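PDB 3HIN: putative 3-hydroxybutyryl-CoA dehydratase from Rhodopseudomonas palustris, which probably acts as a lyase of the crotonase type, interconverting 3-hydroxyacyl-CoA thioesters and their 2-enoyl forms by loss or gain of water. Local coordinates for residues Tyr139-Gly144 with Ile148-Gly153; Val164-Asp169 with Thr173-Ser178. All coordinates share one frame; numbering follows the deposited sequence.

Contact 1: residues Tyr139-Gly144 with Ile148-Gly153; sequences YALPEG and IFVGGG
Glu143 meets Ile148 and Val150 through an unusual pair of torsions: CG nearly eclipses the backbone N (chi1 20°), and the chain then bends at chi2 (-92°), bringing the carboxylate back beside Val150. In the crotonase fold this is the turn that follows a short strand of the smaller sheet, here 138-140; hydratases of the family often carry one of their two active-site glutamates here, and Glu143 is consistent with that place. Its OE2 lies 3.7 Å from Val150 CG1, so one carboxylate oxygen rests against a methyl group. Lower in the side chain, Glu143 CB packs at 3.7 Å on Ile148 CG1, a branch set between the backbone N and the carbonyl carbon of its own residue. Leu141 meets the same valine methyl, its CD2 standing 4.1 Å from Val150 CG1, while helices 120-127 and 164-173 also receive Leu141. Glu123, on the first of these helices and probably the counterpart of the family's other glutamate, accepts a hydrogen bond from Gly152 N further along the loop. One backbone bond ties the two ends of the turn: Ile148 N donates to Glu143 O at 3.2 Å.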
loop_
_atom_site.group_PDB
_atom_site.type_symbol
_atom_site.label_atom_id
_atom_site.label_comp_id
_atom_site.label_asym_id
_atom_site.label_seq_id
_atom_site.Cartn_x
_atom_site.Cartn_y
_atom_site.Cartn_z
ATOM N N TYR A 139 15.354 4.418 22.801
ATOM C CA TYR A 139 14.603 4.435 21.543
ATOM C C TYR A 139 13.387 5.331 21.670
ATOM O O TYR A 139 12.703 5.348 22.747
ATOM C CB TYR A 139 14.068 3.061 21.227
ATOM C CG TYR A 139 15.119 1.985 21.202
ATOM C CD1 TYR A 139 16.000 1.879 20.106
ATOM C CD2 TYR A 139 15.271 1.108 22.277
ATOM C CE1 TYR A 139 16.979 0.932 20.072
ATOM C CE2 TYR A 139 16.285 0.108 22.268
ATOM C CZ TYR A 139 17.107 0.027 21.142
ATOM O OH TYR A 139 18.093 -0.911 21.069
ATOM N N ALA A 140 13.141 6.108 20.618
ATOM C CA ALA A 140 12.002 6.984 20.602
ATOM C C ALA A 140 11.716 7.475 19.208
ATOM O O ALA A 140 12.631 7.544 18.343
ATOM C CB ALA A 140 12.217 8.193 21.519
ATOM N N LEU A 141 10.450 7.843 19.011
ATOM C CA LEU A 141 10.024 8.549 17.826
ATOM C C LEU A 141 9.366 9.862 18.227
ATOM O O LEU A 141 8.143 9.948 18.300
ATOM C CB LEU A 141 9.041 7.702 17.047
ATOM C CG LEU A 141 9.681 6.438 16.525
ATOM C CD1 LEU A 141 8.502 5.507 16.197
ATOM C CD2 LEU A 141 10.578 6.656 15.330
ATOM N N PRO A 142 10.175 10.900 18.489
ATOM C CA PRO A 142 9.660 12.184 19.025
ATOM C C PRO A 142 8.955 13.050 17.985
ATOM O O PRO A 142 8.443 14.101 18.313
ATOM C CB PRO A 142 10.944 12.889 19.454
ATOM C CG PRO A 142 11.857 12.523 18.318
ATOM C CD PRO A 142 11.638 10.978 18.321
ATOM N N GLU A 143 8.925 12.597 16.750
ATOM C CA GLU A 143 8.435 13.405 15.615
ATOM C C GLU A 143 6.995 13.864 15.730
ATOM O O GLU A 143 6.663 15.013 15.323
ATOM C CB GLU A 143 8.590 12.663 14.250
ATOM C CG GLU A 143 8.744 11.144 14.309
ATOM C CD GLU A 143 10.214 10.748 14.361
ATOM O OE1 GLU A 143 10.808 10.870 15.438
ATOM O OE2 GLU A 143 10.795 10.391 13.306
ATOM N N GLY A 144 6.149 12.944 16.198
ATOM C CA GLY A 144 4.737 13.201 16.420
ATOM C C GLY A 144 4.465 14.424 17.269
ATOM O O GLY A 144 3.481 15.118 17.068
ATOM N N ILE A 148 4.556 15.624 12.990
ATOM C CA ILE A 148 4.986 14.962 11.770
ATOM C C ILE A 148 5.178 13.433 11.850
ATOM O O ILE A 148 5.567 12.905 12.896
ATOM C CB ILE A 148 6.235 15.597 11.177
ATOM C CG1 ILE A 148 7.453 15.381 12.062
ATOM C CG2 ILE A 148 6.007 17.143 10.788
ATOM C CD1 ILE A 148 8.700 15.124 11.207
ATOM N N PHE A 149 4.930 12.771 10.727
ATOM C CA PHE A 149 5.049 11.292 10.579
ATOM C C PHE A 149 6.513 10.947 10.234
ATOM O O PHE A 149 7.307 11.854 10.020
ATOM C CB PHE A 149 4.100 10.864 9.446
ATOM C CG PHE A 149 3.770 9.400 9.414
ATOM C CD1 PHE A 149 3.138 8.772 10.486
ATOM C CD2 PHE A 149 4.023 8.663 8.292
ATOM C CE1 PHE A 149 2.807 7.370 10.448
ATOM C CE2 PHE A 149 3.659 7.282 8.216
ATOM C CZ PHE A 149 3.073 6.656 9.318
ATOM N N VAL A 150 6.887 9.682 10.226
ATOM C CA VAL A 150 8.249 9.217 9.843
ATOM C C VAL A 150 8.344 9.213 8.314
ATOM O O VAL A 150 7.331 8.978 7.635
ATOM C CB VAL A 150 8.519 7.783 10.356
ATOM C CG1 VAL A 150 8.736 7.746 11.838
ATOM C CG2 VAL A 150 7.360 6.795 10.011
ATOM N N GLY A 151 9.528 9.479 7.758
ATOM C CA GLY A 151 9.729 9.499 6.313
ATOM C C GLY A 151 10.931 8.732 5.881
ATOM O O GLY A 151 11.394 8.921 4.748
ATOM N N GLY A 152 11.443 7.874 6.779
ATOM C CA GLY A 152 12.693 7.179 6.573
ATOM C C GLY A 152 12.549 5.667 6.609
ATOM O O GLY A 152 13.522 4.920 6.927
ATOM N N GLY A 153 11.339 5.187 6.338
ATOM C CA GLY A 153 11.163 3.737 6.264
ATOM C C GLY A 153 10.654 3.161 7.573
ATOM O O GLY A 153 10.273 2.005 7.607
#

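Contact 2: residues Val164-Asp169 with Thr173-Ser178; sequences VARMAD and TGRVYS
Arg166 curls round the hydroxyl of Tyr177, and the chain can be followed past that one oxygen. CB and CG pass Tyr177 OH at the limit of contact; the bend at chi2 (-145°) then brings the chain closer, with Arg166 CD 3.6 Å from Tyr177 OH. NE is a little farther off, CZ turns back in, and at the tip NH2 donates to Tyr177 OH. This bond, 2.5 Å between Arg166 NH2 and Tyr177 OH, is very short, so its exact length is doubtful. The hydroxyl lies at the guanidinium edge, with guanidinium and ring planes 63° apart. Tyr177 OH donates to a water, which in turn donates to Arg166 O (2.7 Å) and to Asp169 OD2; the water's links to Tyr177 OH and Asp169 OD2 are also very short, and their lengths are uncertain.

The same Asp169 OD2 forms a salt bridge with Arg175 NH1 at 2.8 Å, the oxygen lying close to the guanidinium plane. Arg175 reaches it with CG anti to the backbone N (chi1 -178°) and an extended chain. Its flat group also carries Tyr177 OH over one face, offset toward the rim. The two arginines approach to 4.0 Å between Arg166 NH2 and Arg175 NH1, a proximity that the carboxylate probably eases. With an alanine in place of Asp169, Arg175 would probably lose its counter-charge beside another arginine, the water one of its acceptors, and Thr173 OG1 a neighbouring oxygen.

Thr173 OG1 lies 2.8 Å from Asp169 O and close to Asp169 OD1. Thr173 N donates to Asp169 O at 3.0 Å, completing a last helical turn before Gly174 leaves the helix with positive phi, a glycine-terminated helix end leading into edge strand 177-178 of the small crotonase sheet.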
loop_
_atom_site.group_PDB
_atom_site.type_symbol
_atom_site.label_atom_id
_atom_site.label_comp_id
_atom_site.label_asym_id
_atom_site.label_seq_id
_atom_site.Cartn_x
_atom_site.Cartn_y
_atom_site.Cartn_z
ATOM N N VAL A 164 2.727 -3.092 15.302
ATOM C CA VAL A 164 2.130 -1.736 15.131
ATOM C C VAL A 164 1.729 -1.106 16.480
ATOM O O VAL A 164 1.936 0.101 16.733
ATOM C CB VAL A 164 0.881 -1.852 14.172
ATOM C CG1 VAL A 164 0.068 -0.567 14.092
ATOM C CG2 VAL A 164 1.369 -2.223 12.786
ATOM N N ALA A 165 1.154 -1.930 17.336
ATOM C CA ALA A 165 0.620 -1.466 18.612
ATOM C C ALA A 165 1.653 -0.690 19.387
ATOM O O ALA A 165 1.331 0.399 19.868
ATOM C CB ALA A 165 0.068 -2.615 19.429
ATOM N N ARG A 166 2.897 -1.211 19.487
ATOM C CA ARG A 166 3.943 -0.518 20.262
ATOM C C ARG A 166 4.462 0.725 19.544
ATOM O O ARG A 166 4.805 1.706 20.194
ATOM C CB ARG A 166 5.118 -1.441 20.675
ATOM C CG ARG A 166 4.699 -2.591 21.613
ATOM C CD ARG A 166 5.755 -2.978 22.672
ATOM N NE ARG A 166 5.102 -3.668 23.793
ATOM C CZ ARG A 166 4.971 -3.175 25.043
ATOM N NH1 ARG A 166 4.350 -3.886 26.001
ATOM N NH2 ARG A 166 5.464 -1.986 25.378
ATOM N N MET A 167 4.493 0.662 18.222
ATOM C CA MET A 167 4.885 1.797 17.399
ATOM C C MET A 167 3.883 2.946 17.503
ATOM O O MET A 167 4.266 4.113 17.683
ATOM C CB MET A 167 5.158 1.402 15.948
ATOM C CG MET A 167 5.653 2.674 15.113
ATOM S SD MET A 167 6.241 2.200 13.479
ATOM C CE MET A 167 6.920 3.743 12.928
ATOM N N ALA A 168 2.598 2.597 17.378
ATOM C CA ALA A 168 1.557 3.574 17.431
ATOM C C ALA A 168 1.623 4.296 18.791
ATOM O O ALA A 168 1.512 5.534 18.893
ATOM C CB ALA A 168 0.198 2.857 17.238
ATOM N N ASP A 169 1.791 3.524 19.859
ATOM C CA ASP A 169 1.905 4.142 21.188
ATOM C C ASP A 169 3.106 5.067 21.277
ATOM O O ASP A 169 2.957 6.186 21.772
ATOM C CB ASP A 169 1.899 3.039 22.267
ATOM C CG ASP A 169 2.376 3.504 23.606
ATOM O OD1 ASP A 169 1.931 4.574 24.082
ATOM O OD2 ASP A 169 3.160 2.735 24.221
ATOM N N THR A 173 2.466 9.178 22.003
ATOM C CA THR A 173 2.749 9.592 23.374
ATOM C C THR A 173 4.178 10.017 23.639
ATOM O O THR A 173 4.445 10.558 24.718
ATOM C CB THR A 173 2.456 8.484 24.456
ATOM O OG1 THR A 173 3.369 7.397 24.265
ATOM C CG2 THR A 173 1.008 7.971 24.337
ATOM N N GLY A 174 5.080 9.712 22.712
ATOM C CA GLY A 174 6.522 9.984 22.883
ATOM C C GLY A 174 7.188 8.974 23.805
ATOM O O GLY A 174 8.202 9.301 24.448
ATOM N N ARG A 175 6.612 7.767 23.923
ATOM C CA ARG A 175 7.164 6.815 24.863
ATOM C C ARG A 175 8.607 6.475 24.501
ATOM O O ARG A 175 8.910 6.303 23.312
ATOM C CB ARG A 175 6.399 5.534 24.853
ATOM C CG ARG A 175 6.925 4.550 25.860
ATOM C CD ARG A 175 5.854 3.581 26.116
ATOM N NE ARG A 175 6.097 2.639 27.195
ATOM C CZ ARG A 175 5.249 1.638 27.386
ATOM N NH1 ARG A 175 4.179 1.587 26.591
ATOM N NH2 ARG A 175 5.424 0.738 28.347
ATOM N N VAL A 176 9.473 6.383 25.522
ATOM C CA VAL A 176 10.856 5.957 25.337
ATOM C C VAL A 176 11.069 4.544 25.932
ATOM O O VAL A 176 10.459 4.163 26.928
ATOM C CB VAL A 176 11.793 6.986 26.001
ATOM C CG1 VAL A 176 13.279 6.655 25.749
ATOM C CG2 VAL A 176 11.426 8.473 25.567
ATOM N N TYR A 177 11.936 3.771 25.283
ATOM C CA TYR A 177 12.326 2.454 25.715
ATOM C C TYR A 177 13.854 2.429 25.976
ATOM O O TYR A 177 14.651 2.953 25.171
ATOM C CB TYR A 177 11.954 1.478 24.610
ATOM C CG TYR A 177 10.428 1.130 24.514
ATOM C CD1 TYR A 177 9.795 0.411 25.528
ATOM C CD2 TYR A 177 9.656 1.505 23.444
ATOM C CE1 TYR A 177 8.429 0.042 25.456
ATOM C CE2 TYR A 177 8.286 1.176 23.364
ATOM C CZ TYR A 177 7.688 0.431 24.378
ATOM O OH TYR A 177 6.373 0.092 24.376
ATOM N N SER A 178 14.278 1.832 27.085
ATOM C CA SER A 178 15.685 1.551 27.279
ATOM C C SER A 178 16.170 0.374 26.409
ATOM O O SER A 178 15.392 -0.365 25.789
ATOM C CB SER A 178 15.964 1.200 28.789
ATOM O OG SER A 178 15.141 0.092 29.183
HETATM O O HOH W 1 4.906 1.487 22.924
#

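How the contacts relate
Contacts 1 and 2 follow one another along the chain, their centres 11 Å apart, and meet through neighbouring strands of the three-stranded sheet. Strand 138-140, which feeds the turn of contact 1, pairs antiparallel with strand 177-178, where contact 2 ends: Tyr139 N lies 2.9 Å from Tyr177 O, a probable hydrogen bond. A second junction is apolar, with Leu141 CD1 4.0 Å from Met167 CE, so the helix of contact 2 also packs on the residue that backs the loop of contact 1. Contact 1 holds Glu143 and touches Glu123, probably the active-site glutamate pair; contact 2 lies nearer the surface, where helix 164-173 ends and the chain turns into strand 177-178.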